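Local coordinates for protein NAD nucleotidase (Haemophilus influenzae, PDB 3ZTV) that degrades NAD to adenosine and nicotinamide riboside in the periplasm, acting as both a pyrophosphatase and a broad-specificity 5'-nucleotidase of the zinc-dependent family related to CD73, at residues L404-A409 / Q448-A453; M454-V459 / T463-Y468; Y509-N514 / K525-L530. All coordinates share one frame; numbering follows the deposited sequence.

Interaction 1: residues L404-A409 / Q448-A453; sequences LTIQNA and QVLEDA. With ADN (adenosine), chain D.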
loop_
_atom_site.group_PDB
_atom_site.type_symbol
_atom_site.label_atom_id
_atom_site.label_comp_id
_atom_site.label_asym_id
_atom_site.label_seq_id
_atom_site.Cartn_x
_atom_site.Cartn_y
_atom_site.Cartn_z
ATOM N N LEU A 404 2.299 -26.141 12.171
ATOM C CA LEU A 404 2.744 -27.217 13.043
ATOM C C LEU A 404 3.733 -26.656 14.042
ATOM O O LEU A 404 4.379 -25.637 13.785
ATOM C CB LEU A 404 3.380 -28.345 12.219
ATOM C CG LEU A 404 4.642 -27.997 11.426
ATOM C CD1 LEU A 404 5.892 -28.455 12.177
ATOM C CD2 LEU A 404 4.605 -28.585 10.007
ATOM N N THR A 405 3.834 -27.308 15.194
ATOM C CA THR A 405 4.853 -26.942 16.167
ATOM C C THR A 405 5.663 -28.166 16.569
ATOM O O THR A 405 5.170 -29.295 16.497
ATOM C CB THR A 405 4.246 -26.325 17.432
ATOM O OG1 THR A 405 3.310 -27.246 17.997
ATOM C CG2 THR A 405 3.552 -25.007 17.117
ATOM N N ILE A 406 6.900 -27.934 16.991
ATOM C CA ILE A 406 7.801 -28.998 17.426
ATOM C C ILE A 406 8.430 -28.607 18.755
ATOM O O ILE A 406 8.947 -27.495 18.892
ATOM C CB ILE A 406 8.908 -29.253 16.387
ATOM C CG1 ILE A 406 8.286 -29.718 15.065
ATOM C CG2 ILE A 406 9.928 -30.248 16.919
ATOM C CD1 ILE A 406 9.259 -29.756 13.903
ATOM N N GLN A 407 8.374 -29.518 19.727
ATOM C CA GLN A 407 8.915 -29.299 21.076
ATOM C C GLN A 407 9.844 -30.456 21.433
ATOM O O GLN A 407 9.555 -31.616 21.124
ATOM C CB GLN A 407 7.773 -29.181 22.103
ATOM C CG GLN A 407 8.209 -29.066 23.572
ATOM C CD GLN A 407 8.821 -27.714 23.929
ATOM O OE1 GLN A 407 8.914 -26.816 23.103
ATOM N NE2 GLN A 407 9.241 -27.576 25.180
ATOM N N ASN A 408 10.965 -30.151 22.078
ATOM C CA ASN A 408 11.902 -31.184 22.523
ATOM C C ASN A 408 11.496 -31.770 23.880
ATOM O O ASN A 408 11.084 -31.037 24.780
ATOM C CB ASN A 408 13.331 -30.627 22.592
ATOM C CG ASN A 408 13.481 -29.525 23.625
ATOM O OD1 ASN A 408 12.780 -28.514 23.583
ATOM N ND2 ASN A 408 14.392 -29.728 24.571
ATOM N N ALA A 409 11.624 -33.089 24.024
ATOM C CA ALA A 409 11.194 -33.801 25.231
ATOM C C ALA A 409 11.888 -33.326 26.512
ATOM O O ALA A 409 11.322 -33.421 27.598
ATOM C CB ALA A 409 11.381 -35.313 25.055
ATOM N N GLN A 448 14.045 -32.844 7.752
ATOM C CA GLN A 448 15.439 -32.821 8.173
ATOM C C GLN A 448 15.618 -32.452 9.648
ATOM O O GLN A 448 16.445 -33.035 10.339
ATOM C CB GLN A 448 16.275 -31.894 7.287
ATOM C CG GLN A 448 17.761 -32.051 7.525
ATOM C CD GLN A 448 18.246 -33.466 7.250
ATOM O OE1 GLN A 448 18.140 -33.964 6.126
ATOM N NE2 GLN A 448 18.781 -34.120 8.276
ATOM N N VAL A 449 14.849 -31.487 10.144
ATOM C CA VAL A 449 15.021 -31.117 11.545
ATOM C C VAL A 449 14.586 -32.251 12.483
ATOM O O VAL A 449 15.205 -32.454 13.527
ATOM C CB VAL A 449 14.363 -29.756 11.914
ATOM C CG1 VAL A 449 12.862 -29.878 12.017
ATOM C CG2 VAL A 449 14.945 -29.225 13.223
ATOM N N LEU A 450 13.549 -33.001 12.107
ATOM C CA LEU A 450 13.154 -34.186 12.877
ATOM C C LEU A 450 14.273 -35.220 12.864
ATOM O O LEU A 450 14.579 -35.830 13.891
ATOM C CB LEU A 450 11.865 -34.808 12.335
ATOM C CG LEU A 450 10.603 -33.948 12.452
ATOM C CD1 LEU A 450 9.413 -34.632 11.784
ATOM C CD2 LEU A 450 10.297 -33.628 13.912
ATOM N N GLU A 451 14.888 -35.411 11.701
ATOM C CA GLU A 451 16.014 -36.336 11.599
ATOM C C GLU A 451 17.172 -35.876 12.496
ATOM O O GLU A 451 17.789 -36.681 13.205
ATOM C CB GLU A 451 16.476 -36.480 10.144
ATOM C CG GLU A 451 15.446 -37.097 9.182
ATOM C CD GLU A 451 15.395 -38.626 9.220
ATOM O OE1 GLU A 451 16.220 -39.253 9.920
ATOM O OE2 GLU A 451 14.527 -39.197 8.514
ATOM N N ASP A 452 17.464 -34.578 12.462
ATOM C CA ASP A 452 18.527 -34.010 13.293
ATOM C C ASP A 452 18.270 -34.287 14.771
ATOM O O ASP A 452 19.159 -34.746 15.502
ATOM C CB ASP A 452 18.622 -32.491 13.101
ATOM C CG ASP A 452 18.990 -32.080 11.679
ATOM O OD1 ASP A 452 19.588 -32.880 10.929
ATOM O OD2 ASP A 452 18.694 -30.921 11.314
ATOM N N ALA A 453 17.052 -33.990 15.214
ATOM C CA ALA A 453 16.711 -34.120 16.624
ATOM C C ALA A 453 16.804 -35.567 17.100
ATOM O O ALA A 453 17.352 -35.839 18.172
ATOM C CB ALA A 453 15.337 -33.545 16.888
HETATM O "O5'" ADN D . 19.553 -31.182 30.942
HETATM C "C5'" ADN D . 19.832 -30.647 29.646
HETATM C "C4'" ADN D . 18.629 -30.896 28.744
HETATM O "O4'" ADN D . 17.514 -30.114 29.181
HETATM C "C3'" ADN D . 18.878 -30.502 27.301
HETATM O "O3'" ADN D . 19.404 -31.598 26.546
HETATM C "C2'" ADN D . 17.499 -30.102 26.812
HETATM O "O2'" ADN D . 16.781 -31.238 26.315
HETATM C "C1'" ADN D . 16.795 -29.601 28.058
HETATM N N9 ADN D . 16.835 -28.123 28.084
HETATM C C8 ADN D . 17.769 -27.337 28.658
HETATM N N7 ADN D . 17.469 -26.021 28.477
HETATM C C5 ADN D . 16.321 -25.959 27.766
HETATM C C6 ADN D . 15.433 -24.904 27.226
HETATM N N6 ADN D . 15.698 -23.588 27.390
HETATM N N1 ADN D . 14.334 -25.296 26.552
HETATM C C2 ADN D . 14.029 -26.592 26.364
HETATM N N3 ADN D . 14.785 -27.600 26.824
HETATM C C4 ADN D . 15.914 -27.347 27.522
#

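Interaction 2: residues M454-V459 / T463-Y468; sequences MQFALV and TGAFPY. With ADN (adenosine), chain D.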
loop_
_atom_site.group_PDB
_atom_site.type_symbol
_atom_site.label_atom_id
_atom_site.label_comp_id
_atom_site.label_asym_id
_atom_site.label_seq_id
_atom_site.Cartn_x
_atom_site.Cartn_y
_atom_site.Cartn_z
ATOM N N MET A 454 16.276 -36.495 16.306
ATOM C CA MET A 454 16.366 -37.920 16.637
ATOM C C MET A 454 17.811 -38.411 16.697
ATOM O O MET A 454 18.173 -39.199 17.581
ATOM C CB MET A 454 15.555 -38.768 15.651
ATOM C CG MET A 454 14.056 -38.645 15.841
ATOM S SD MET A 454 13.125 -39.848 14.862
ATOM C CE MET A 454 13.352 -39.178 13.211
ATOM N N GLN A 455 18.638 -37.952 15.763
ATOM C CA GLN A 455 20.051 -38.328 15.760
ATOM C C GLN A 455 20.765 -37.894 17.047
ATOM O O GLN A 455 21.555 -38.653 17.617
ATOM C CB GLN A 455 20.757 -37.755 14.529
ATOM C CG GLN A 455 22.276 -37.922 14.529
ATOM C CD GLN A 455 22.728 -39.372 14.409
ATOM O OE1 GLN A 455 21.953 -40.253 14.040
ATOM N NE2 GLN A 455 23.999 -39.620 14.718
ATOM N N PHE A 456 20.491 -36.676 17.503
ATOM C CA PHE A 456 21.090 -36.170 18.739
ATOM C C PHE A 456 20.567 -36.962 19.937
ATOM O O PHE A 456 21.333 -37.351 20.816
ATOM C CB PHE A 456 20.794 -34.672 18.904
ATOM C CG PHE A 456 21.701 -33.966 19.887
ATOM C CD1 PHE A 456 22.971 -33.563 19.511
ATOM C CD2 PHE A 456 21.267 -33.673 21.168
ATOM C CE1 PHE A 456 23.800 -32.902 20.403
ATOM C CE2 PHE A 456 22.094 -33.012 22.064
ATOM C CZ PHE A 456 23.358 -32.628 21.675
ATOM N N ALA A 457 19.262 -37.213 19.964
ATOM C CA ALA A 457 18.637 -37.924 21.083
ATOM C C ALA A 457 19.135 -39.359 21.231
ATOM O O ALA A 457 19.293 -39.858 22.344
ATOM C CB ALA A 457 17.115 -37.916 20.937
ATOM N N LEU A 458 19.366 -40.020 20.104
ATOM C CA LEU A 458 19.642 -41.452 20.093
ATOM C C LEU A 458 21.127 -41.779 20.065
ATOM O O LEU A 458 21.536 -42.847 20.527
ATOM C CB LEU A 458 18.958 -42.103 18.889
ATOM C CG LEU A 458 17.428 -42.085 18.896
ATOM C CD1 LEU A 458 16.888 -42.366 17.504
ATOM C CD2 LEU A 458 16.879 -43.084 19.908
ATOM N N VAL A 459 21.936 -40.872 19.529
ATOM C CA VAL A 459 23.350 -41.171 19.315
ATOM C C VAL A 459 24.318 -40.112 19.839
ATOM O O VAL A 459 25.168 -40.409 20.678
ATOM C CB VAL A 459 23.651 -41.417 17.816
ATOM C CG1 VAL A 459 25.135 -41.722 17.611
ATOM C CG2 VAL A 459 22.789 -42.549 17.275
ATOM N N THR A 463 19.112 -37.227 25.369
ATOM C CA THR A 463 17.817 -37.783 24.987
ATOM C C THR A 463 16.735 -36.710 25.001
ATOM O O THR A 463 15.664 -36.894 24.420
ATOM C CB THR A 463 17.394 -38.926 25.925
ATOM O OG1 THR A 463 17.451 -38.470 27.282
ATOM C CG2 THR A 463 18.309 -40.129 25.752
ATOM N N GLY A 464 17.014 -35.591 25.660
ATOM C CA GLY A 464 16.057 -34.499 25.739
ATOM C C GLY A 464 15.758 -33.842 24.401
ATOM O O GLY A 464 14.819 -33.050 24.294
ATOM N N ALA A 465 16.550 -34.159 23.380
ATOM C CA ALA A 465 16.325 -33.605 22.044
ATOM C C ALA A 465 15.145 -34.248 21.313
ATOM O O ALA A 465 14.674 -33.717 20.306
ATOM C CB ALA A 465 17.587 -33.726 21.200
ATOM N N PHE A 466 14.668 -35.390 21.794
ATOM C CA PHE A 466 13.680 -36.143 21.027
ATOM C C PHE A 466 12.432 -35.298 20.762
ATOM O O PHE A 466 11.847 -34.753 21.694
ATOM C CB PHE A 466 13.320 -37.458 21.718
ATOM C CG PHE A 466 12.695 -38.453 20.789
ATOM C CD1 PHE A 466 11.334 -38.422 20.534
ATOM C CD2 PHE A 466 13.483 -39.397 20.143
ATOM C CE1 PHE A 466 10.758 -39.327 19.659
ATOM C CE2 PHE A 466 12.912 -40.304 19.265
ATOM C CZ PHE A 466 11.544 -40.265 19.026
ATOM N N PRO A 467 12.011 -35.191 19.483
ATOM C CA PRO A 467 10.963 -34.242 19.095
ATOM C C PRO A 467 9.544 -34.805 19.099
ATOM O O PRO A 467 9.315 -35.945 18.685
ATOM C CB PRO A 467 11.359 -33.882 17.663
ATOM C CG PRO A 467 11.913 -35.168 17.125
ATOM C CD PRO A 467 12.638 -35.817 18.301
ATOM N N TYR A 468 8.605 -33.993 19.566
ATOM C CA TYR A 468 7.179 -34.300 19.484
ATOM C C TYR A 468 6.490 -33.054 18.957
ATOM O O TYR A 468 6.932 -31.935 19.233
ATOM C CB TYR A 468 6.602 -34.649 20.858
ATOM C CG TYR A 468 7.164 -35.907 21.490
ATOM C CD1 TYR A 468 8.404 -35.903 22.120
ATOM C CD2 TYR A 468 6.446 -37.098 21.467
ATOM C CE1 TYR A 468 8.916 -37.052 22.706
ATOM C CE2 TYR A 468 6.954 -38.254 22.050
ATOM C CZ TYR A 468 8.188 -38.224 22.667
ATOM O OH TYR A 468 8.708 -39.362 23.258
HETATM O "O5'" ADN D . 19.553 -31.182 30.942
HETATM C "C5'" ADN D . 19.832 -30.647 29.646
HETATM C "C4'" ADN D . 18.629 -30.896 28.744
HETATM O "O4'" ADN D . 17.514 -30.114 29.181
HETATM C "C3'" ADN D . 18.878 -30.502 27.301
HETATM O "O3'" ADN D . 19.404 -31.598 26.546
HETATM C "C2'" ADN D . 17.499 -30.102 26.812
HETATM O "O2'" ADN D . 16.781 -31.238 26.315
HETATM C "C1'" ADN D . 16.795 -29.601 28.058
HETATM N N9 ADN D . 16.835 -28.123 28.084
HETATM C C8 ADN D . 17.769 -27.337 28.658
HETATM N N7 ADN D . 17.469 -26.021 28.477
HETATM C C5 ADN D . 16.321 -25.959 27.766
HETATM C C6 ADN D . 15.433 -24.904 27.226
HETATM N N6 ADN D . 15.698 -23.588 27.390
HETATM N N1 ADN D . 14.334 -25.296 26.552
HETATM C C2 ADN D . 14.029 -26.592 26.364
HETATM N N3 ADN D . 14.785 -27.600 26.824
HETATM C C4 ADN D . 15.914 -27.347 27.522
#

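Interaction 3: residues Y509-N514 / K525-L530; sequences YLVGTN and KTFGKL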
loop_
_atom_site.group_PDB
_atom_site.type_symbol
_atom_site.label_atom_id
_atom_site.label_comp_id
_atom_site.label_asym_id
_atom_site.label_seq_id
_atom_site.Cartn_x
_atom_site.Cartn_y
_atom_site.Cartn_z
ATOM N N TYR A 509 5.851 -24.291 5.059
ATOM C CA TYR A 509 5.026 -24.315 6.262
ATOM C C TYR A 509 5.471 -23.250 7.256
ATOM O O TYR A 509 6.659 -22.951 7.351
ATOM C CB TYR A 509 5.128 -25.688 6.938
ATOM C CG TYR A 509 4.577 -26.820 6.100
ATOM C CD1 TYR A 509 5.392 -27.514 5.214
ATOM C CD2 TYR A 509 3.248 -27.195 6.197
ATOM C CE1 TYR A 509 4.887 -28.546 4.440
ATOM C CE2 TYR A 509 2.735 -28.224 5.426
ATOM C CZ TYR A 509 3.559 -28.895 4.555
ATOM O OH TYR A 509 3.041 -29.923 3.786
ATOM N N LEU A 510 4.520 -22.691 7.998
ATOM C CA LEU A 510 4.878 -21.860 9.144
ATOM C C LEU A 510 5.004 -22.774 10.352
ATOM O O LEU A 510 4.026 -23.397 10.781
ATOM C CB LEU A 510 3.859 -20.750 9.397
ATOM C CG LEU A 510 4.244 -19.756 10.501
ATOM C CD1 LEU A 510 5.490 -18.983 10.130
ATOM C CD2 LEU A 510 3.098 -18.802 10.768
ATOM N N VAL A 511 6.224 -22.850 10.871
ATOM C CA VAL A 511 6.584 -23.797 11.914
ATOM C C VAL A 511 6.931 -23.054 13.198
ATOM O O VAL A 511 7.736 -22.114 13.182
ATOM C CB VAL A 511 7.794 -24.642 11.472
ATOM C CG1 VAL A 511 8.287 -25.524 12.610
ATOM C CG2 VAL A 511 7.437 -25.475 10.230
ATOM N N GLY A 512 6.315 -23.464 14.303
ATOM C CA GLY A 512 6.632 -22.887 15.601
ATOM C C GLY A 512 7.437 -23.840 16.461
ATOM O O GLY A 512 7.211 -25.055 16.448
ATOM N N THR A 513 8.378 -23.298 17.225
ATOM C CA THR A 513 9.166 -24.102 18.154
ATOM C C THR A 513 9.573 -23.200 19.322
ATOM O O THR A 513 9.163 -22.042 19.364
ATOM C CB THR A 513 10.366 -24.740 17.441
ATOM O OG1 THR A 513 10.967 -25.721 18.289
ATOM C CG2 THR A 513 11.395 -23.693 17.069
ATOM N N ASN A 514 10.340 -23.713 20.279
ATOM C CA ASN A 514 10.784 -22.855 21.371
ATOM C C ASN A 514 12.099 -22.167 20.995
ATOM O O ASN A 514 12.835 -22.641 20.135
ATOM C CB ASN A 514 10.882 -23.609 22.707
ATOM C CG ASN A 514 11.979 -24.640 22.718
ATOM O OD1 ASN A 514 13.154 -24.307 22.589
ATOM N ND2 ASN A 514 11.603 -25.905 22.885
ATOM N N LYS A 525 20.141 -29.020 14.179
ATOM C CA LYS A 525 21.021 -28.391 13.194
ATOM C C LYS A 525 20.280 -27.532 12.177
ATOM O O LYS A 525 20.695 -26.407 11.883
ATOM C CB LYS A 525 21.874 -29.446 12.474
ATOM C CG LYS A 525 22.885 -30.140 13.376
ATOM C CD LYS A 525 23.733 -31.144 12.607
ATOM C CE LYS A 525 24.706 -31.864 13.530
ATOM N NZ LYS A 525 25.364 -33.017 12.858
ATOM N N THR A 526 19.184 -28.054 11.639
ATOM C CA THR A 526 18.433 -27.342 10.614
ATOM C C THR A 526 17.942 -25.976 11.103
ATOM O O THR A 526 18.050 -24.989 10.376
ATOM C CB THR A 526 17.266 -28.194 10.052
ATOM O OG1 THR A 526 17.796 -29.284 9.280
ATOM C CG2 THR A 526 16.363 -27.359 9.173
ATOM N N PHE A 527 17.405 -25.910 12.320
ATOM C CA PHE A 527 16.979 -24.622 12.878
ATOM C C PHE A 527 18.176 -23.678 13.022
ATOM O O PHE A 527 18.064 -22.476 12.783
ATOM C CB PHE A 527 16.306 -24.788 14.245
ATOM C CG PHE A 527 14.895 -25.331 14.189
ATOM C CD1 PHE A 527 14.109 -25.199 13.054
ATOM C CD2 PHE A 527 14.352 -25.956 15.301
ATOM C CE1 PHE A 527 12.808 -25.698 13.031
ATOM C CE2 PHE A 527 13.061 -26.451 15.286
ATOM C CZ PHE A 527 12.286 -26.323 14.151
ATOM N N GLY A 528 19.314 -24.226 13.435
ATOM C CA GLY A 528 20.530 -23.444 13.570
ATOM C C GLY A 528 20.939 -22.763 12.278
ATOM O O GLY A 528 21.457 -21.646 12.288
ATOM N N LYS A 529 20.702 -23.435 11.157
ATOM C CA LYS A 529 21.047 -22.883 9.850
ATOM C C LYS A 529 20.024 -21.864 9.345
ATOM O O LYS A 529 20.371 -20.949 8.591
ATOM C CB LYS A 529 21.253 -24.002 8.826
ATOM C CG LYS A 529 22.514 -24.818 9.078
ATOM C CD LYS A 529 22.608 -26.020 8.153
ATOM C CE LYS A 529 23.683 -26.987 8.629
ATOM N NZ LYS A 529 23.724 -28.237 7.817
ATOM N N LEU A 530 18.767 -22.013 9.757
ATOM C CA LEU A 530 17.730 -21.070 9.348
ATOM C C LEU A 530 17.854 -19.755 10.112
ATOM O O LEU A 530 17.463 -18.701 9.614
ATOM C CB LEU A 530 16.331 -21.653 9.567
ATOM C CG LEU A 530 16.019 -23.051 9.028
ATOM C CD1 LEU A 530 14.531 -23.321 9.128
ATOM C CD2 LEU A 530 16.495 -23.221 7.596
#

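Interaction 1: residues L404-A409 / Q448-A453
The adenosine site of the C-terminal nucleotidase domain lies at the end of a strand whose middle is packed under a helix, I406 meeting V449 and L450. Strand 404-408 belongs to the domain's mixed five-stranded sheet, and helix 443-460 lies against one side of it in an alpha/beta layer. The contact rests on one methyl group: I406 CD1 reaches V449 CG1 at 4.1 Å, the two side chains meeting tip to tip, and sits 4.0 Å from L450 CD2, which comes across it at a slant. In the isoleucine, CG1 lies anti to the carbonyl carbon (chi1 -62°) and chi2, near 170°, extends the chain, carrying CD1 away from the sheet to where the two helix side chains converge. All three are buried, and branched aliphatic residues suit a place where neither segment offers the other a polar group. L450 also packs on P467 of the adjoining strand, which extends the apolar layer beyond this pair.

Within the same stretch of helix, clear of the sheet, Q448 NE2 donates to D452 OD1 at 3.0 Å, meeting it from above the carboxylate plane, while D452 OD2 binds T526 OG1.

Two residues beyond I406, at the end of the strand, N408 belongs to the adenosine pocket, with its OD1 bound by N514 ND2, a bond that would help fix the rotation of the amide. ND2 is thereby presented to the nucleoside: it has a weak bond to O2' of adenosine, 3.3 Å away, and a nearly straight one, 179° at the hydrogen, from N408 ND2 to adenosine N3 over 3.1 Å.

Interaction 2: residues M454-V459 / T463-Y468
This is a buried, apolar contact between the last turns of helix 443-460 and the chain that doubles back from it, with A457 fitted against A465 and F466. No hydrogen bond joins the two segments, which are separated by three residues, and the backbones come close, the CA atoms of A457 and T463 being 4.0 Å apart. A457 CB lies 3.6 Å from the backbone N of F466 and also lies at the edge of the F466 ring, near its plane. A465 CB in turn touches F456 CD2 at 3.7 Å, again at the edge of the ring. Alanine suits both positions because a methyl group lets helix and returning chain come this near.

The layout is a helix, a tight turn, a short 3-10 segment, 463-465, and then the outer strand 467-470 of the five-stranded sheet in the C-terminal nucleotidase domain. Just before the strand, F466 receives a Met-aromatic contact from M454, whose SD is 5.2 Å from the ring centroid and 45° off the normal, an oblique approach. M454 CG does the nearer packing, at 4.0 Å from both F466 CE2 and P467 CD. The ring of F466 reaches the helix because its CG is anti to the backbone N (chi1 -161°); P467 CD lies above one of its faces, and F569 meets the ring edge-to-face.

The start of 463-468 faces the nucleoside. G464 belongs to the adenosine pocket and has no side chain, which leaves room for the ribose; G464 O approaches O2' of adenosine to 3.3 Å. Beside it T463 turns CG2 to the carbonyl of A457, and its OG1 is hydrogen-bonded by NH1 of R373, a residue that probably binds substrate.

Interaction 3: residues Y509-N514 / K525-L530
Strand 509-514 and the short helix 525-530 approach no closer than 9.4 Å between CA atoms, at T513 and F527, and one aromatic side chain bridges that gap. F527 comes from the helix and T513 from the strand, in opposite directions. T513 CG2 lies 3.7 Å from F527 CE2, in an oblique approach to the ring, and T513 OG1 is equally near CE2. Farther back along the strand V511 CG1 is 4.4 Å from F527 CZ, a looser touch that is also oblique. V511 and T513 point to the same side of the sheet, as alternate strand residues do, with G512 between them, and the ring end spans both.

This strand lies inside the mixed five-stranded sheet of the C-terminal nucleotidase domain, between strands 404-408 and 435-442. F527 also meets V449 of helix 443-460, so its ring is shared between the strand and a second helix. A large flat side chain suits a short helix that stands well off the sheet.

T513 has a second task. Its OG1 is anti to the backbone N (chi1 -169°), and it hydrogen-bonds to the carbonyl O of I406 on the adjacent strand. Just beyond, N514 caps the helix 515-518 through OD1 to V517 N and hydrogen-bonds through ND2 to Q407 OE1.

Threonine is thus suited to both demands of this buried place: its hydroxyl, close to an aromatic ring, is satisfied by a backbone oxygen, while its methyl group supplies the apolar surface that F527 needs.

How the interactions relate
All three interactions lie in the C-terminal nucleotidase domain and reach one mixed sheet, in which strand 404-408 runs between 467-470 and 508-514. They follow one another in series along the chain. Interaction 1 is central, its centre about 9 Å from that of interaction 2 and 8 Å from that of interaction 3, whereas the centres of 2 and 3 are about 16 Å apart and the two do not touch. Helix 443-460 serves both 1 and 2. Backbone bonds from Q407 and A409 tie interaction 1 to 463-468, which helps to place N408 and G464 together at the adenosine; interaction 3 lies on the neighbouring strand, joined to interaction 1 through T513 to I406 and T526 to D452.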